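PDB 1B1U: alpha-amylase/trypsin inhibitor from Eleusine coracana, which inhibits both trypsin and alpha-amylase, and may protect the seed against its own and foreign hydrolytic enzymes. Local coordinates for residues N15-C20 and C57-I62. Sequence-based numbering, arbitrary orientation.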
ATOM      1  N   ASN A  15      -5.608  -2.733   8.849  1.00 24.97           N
ATOM      2  CA  ASN A  15      -5.122  -3.537   7.727  1.00 25.05           C
ATOM      3  C   ASN A  15      -5.349  -2.726   6.443  1.00 23.96           C
ATOM      4  O   ASN A  15      -6.109  -3.134   5.558  1.00 20.36           O
ATOM      5  CB  ASN A  15      -5.840  -4.890   7.637  1.00 20.46           C
ATOM      6  CG  ASN A  15      -4.982  -5.948   6.959  1.00 17.54           C
ATOM      7  OD1 ASN A  15      -3.847  -5.676   6.568  1.00 15.66           O
ATOM      8  ND2 ASN A  15      -5.515  -7.150   6.818  1.00 16.09           N
ATOM      9  N   PRO A  16      -4.676  -1.559   6.338  1.00 22.09           N
ATOM     10  CA  PRO A  16      -4.776  -0.654   5.193  1.00 20.13           C
ATOM     11  C   PRO A  16      -4.377  -1.293   3.878  1.00 22.82           C
ATOM     12  O   PRO A  16      -3.557  -2.218   3.833  1.00 24.01           O
ATOM     13  CB  PRO A  16      -3.846   0.501   5.562  1.00 19.43           C
ATOM     14  CG  PRO A  16      -2.890  -0.092   6.533  1.00 21.97           C
ATOM     15  CD  PRO A  16      -3.722  -1.043   7.336  1.00 19.48           C
ATOM     16  N   LEU A  17      -4.977  -0.789   2.807  1.00 17.86           N
ATOM     17  CA  LEU A  17      -4.690  -1.263   1.467  1.00 13.12           C
ATOM     18  C   LEU A  17      -4.615  -2.781   1.383  1.00  9.83           C
ATOM     19  O   LEU A  17      -3.692  -3.325   0.795  1.00 13.18           O
ATOM     20  CB  LEU A  17      -3.377  -0.627   0.990  1.00  7.54           C
ATOM     21  CG  LEU A  17      -3.124   0.754   1.611  1.00  2.63           C
ATOM     22  CD1 LEU A  17      -1.754   1.249   1.246  1.00  2.00           C
ATOM     23  CD2 LEU A  17      -4.183   1.734   1.126  1.00  4.50           C
ATOM     24  N   ASP A  18      -5.586  -3.469   1.966  1.00  7.99           N
ATOM     25  CA  ASP A  18      -5.573  -4.922   1.909  1.00 11.27           C
ATOM     26  C   ASP A  18      -5.708  -5.373   0.465  1.00 14.99           C
ATOM     27  O   ASP A  18      -5.113  -6.369   0.054  1.00 16.14           O
ATOM     28  CB  ASP A  18      -6.724  -5.507   2.725  1.00 15.91           C
ATOM     29  CG  ASP A  18      -7.929  -4.598   2.763  1.00 20.01           C
ATOM     30  OD1 ASP A  18      -7.736  -3.383   2.968  1.00 20.48           O
ATOM     31  OD2 ASP A  18      -9.063  -5.096   2.588  1.00 23.46           O
ATOM     32  N   SER A  19      -6.507  -4.626  -0.292  1.00 18.70           N
ATOM     33  CA  SER A  19      -6.773  -4.896  -1.701  1.00 16.41           C
ATOM     34  C   SER A  19      -5.574  -4.607  -2.574  1.00 14.00           C
ATOM     35  O   SER A  19      -5.535  -4.993  -3.739  1.00 18.50           O
ATOM     36  CB  SER A  19      -7.950  -4.053  -2.181  1.00 15.41           C
ATOM     37  OG  SER A  19      -9.168  -4.712  -1.891  1.00 19.14           O
ATOM     38  N   CYS A  20      -4.603  -3.908  -2.012  1.00 14.18           N
ATOM     39  CA  CYS A  20      -3.392  -3.576  -2.731  1.00 13.15           C
ATOM     40  C   CYS A  20      -2.360  -4.704  -2.641  1.00 12.47           C
ATOM     41  O   CYS A  20      -1.351  -4.681  -3.333  1.00 11.65           O
ATOM     42  CB  CYS A  20      -2.800  -2.290  -2.166  1.00 14.59           C
ATOM     43  SG  CYS A  20      -3.748  -0.794  -2.573  1.00 25.40           S
ATOM     44  N   CYS A  57       1.469   7.806   2.221  1.00 10.90           N
ATOM     45  CA  CYS A  57       2.815   7.211   2.216  1.00 15.18           C
ATOM     46  C   CYS A  57       3.052   6.273   3.424  1.00 18.33           C
ATOM     47  O   CYS A  57       3.734   5.246   3.302  1.00 19.55           O
ATOM     48  CB  CYS A  57       3.881   8.316   2.234  1.00 16.83           C
ATOM     49  SG  CYS A  57       4.208   9.160   0.653  1.00 15.45           S
ATOM     50  N   GLU A  58       2.504   6.639   4.585  1.00 13.93           N
ATOM     51  CA  GLU A  58       2.654   5.831   5.800  1.00 13.11           C
ATOM     52  C   GLU A  58       1.882   4.539   5.638  1.00  9.24           C
ATOM     53  O   GLU A  58       2.367   3.469   5.995  1.00 10.51           O
ATOM     54  CB  GLU A  58       2.138   6.610   7.026  1.00 18.52           C
ATOM     55  CG  GLU A  58       2.107   5.841   8.361  1.00 17.29           C
ATOM     56  CD  GLU A  58       3.409   5.128   8.684  1.00 12.95           C
ATOM     57  OE1 GLU A  58       4.487   5.609   8.290  1.00 17.48           O
ATOM     58  OE2 GLU A  58       3.354   4.076   9.345  1.00 26.73           O
ATOM     59  N   ALA A  59       0.676   4.656   5.089  1.00  9.09           N
ATOM     60  CA  ALA A  59      -0.211   3.523   4.834  1.00  8.46           C
ATOM     61  C   ALA A  59       0.429   2.507   3.889  1.00  9.61           C
ATOM     62  O   ALA A  59       0.177   1.298   3.990  1.00 11.52           O
ATOM     63  CB  ALA A  59      -1.525   4.019   4.239  1.00  5.61           C
ATOM     64  N   VAL A  60       1.241   2.999   2.958  1.00 11.99           N
ATOM     65  CA  VAL A  60       1.921   2.127   2.006  1.00 11.20           C
ATOM     66  C   VAL A  60       3.057   1.406   2.730  1.00  5.85           C
ATOM     67  O   VAL A  60       3.228   0.205   2.565  1.00  3.08           O
ATOM     68  CB  VAL A  60       2.469   2.930   0.790  1.00 10.50           C
ATOM     69  CG1 VAL A  60       3.393   2.057  -0.064  1.00  2.00           C
ATOM     70  CG2 VAL A  60       1.305   3.411  -0.061  1.00 11.34           C
ATOM     71  N   ARG A  61       3.817   2.141   3.538  1.00  8.23           N
ATOM     72  CA  ARG A  61       4.912   1.546   4.307  1.00 10.55           C
ATOM     73  C   ARG A  61       4.364   0.437   5.194  1.00  8.97           C
ATOM     74  O   ARG A  61       4.983  -0.618   5.347  1.00 10.20           O
ATOM     75  CB  ARG A  61       5.597   2.600   5.184  1.00 10.43           C
ATOM     76  CG  ARG A  61       6.911   2.142   5.815  1.00 10.09           C
ATOM     77  CD  ARG A  61       7.242   2.950   7.078  1.00  6.19           C
ATOM     78  NE  ARG A  61       6.179   2.857   8.072  1.00  2.00           N
ATOM     79  CZ  ARG A  61       5.961   1.772   8.801  1.00  6.36           C
ATOM     80  NH1 ARG A  61       6.732   0.713   8.645  1.00 12.32           N
ATOM     81  NH2 ARG A  61       4.959   1.723   9.663  1.00  8.81           N
ATOM     82  N   ILE A  62       3.192   0.671   5.773  1.00  9.29           N
ATOM     83  CA  ILE A  62       2.582  -0.327   6.646  1.00 12.69           C
ATOM     84  C   ILE A  62       2.229  -1.575   5.846  1.00 12.62           C
ATOM     85  O   ILE A  62       2.272  -2.692   6.366  1.00 13.53           O
ATOM     86  CB  ILE A  62       1.281   0.197   7.319  1.00 14.22           C
ATOM     87  CG1 ILE A  62       1.536   1.512   8.061  1.00 15.47           C
ATOM     88  CG2 ILE A  62       0.751  -0.848   8.280  1.00 13.89           C
ATOM     89  CD1 ILE A  62       0.268   2.115   8.705  1.00  9.31           C
TER
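Leu17 reaches Ala59 and Val60 through torsions that send CG away from its own carbonyl carbon (chi1 -29°, well short of a staggered value) and extend CD1 beyond it (chi2 173°). Of the Leu17 side chain, CD1 makes the closest approaches. It comes 3.4 Å from Ala59 O, a van der Waals approach. The same Leu17 CD1 lies 4.1 Å from Ala59 CB. Towards the next residue, Leu17 CD1 is 3.9 Å from Val60 CA, and Val60 CG2 stands 4.0 Å from that methyl. In Val60, chi1 of 170° sets CG1 anti to the backbone N and turns CG2 to the side where Leu17 CD1 sits.

The Pro16 ring covers the neighbouring part of the same helix surface. Its CG is 4.1 Å from Ile62 CG2, the branch placed anti to the Ile62 backbone N, and the two side chains cross at roughly a right angle. Pro16 CB stands 4.4 Å from Ala59 CB. The 6.2 Å between the CA atoms of Pro16 and Ala59, the nearest across the two segments, is consistent with the short side chain of Ala59.

In fold terms, the lead-in to helix 19-29 packs on helix 53-64 within the disulfide-linked helical core of the cereal inhibitor family; the centre of the contact lies about 3 Å from the centre of the chain. Leu48 of helix 37-50 touches both Leu17 and Val60, adding a third element to this apolar cluster. The disulfides Cys20-Cys44 and Cys57-Cys114 tie the two segments to other parts of the chain.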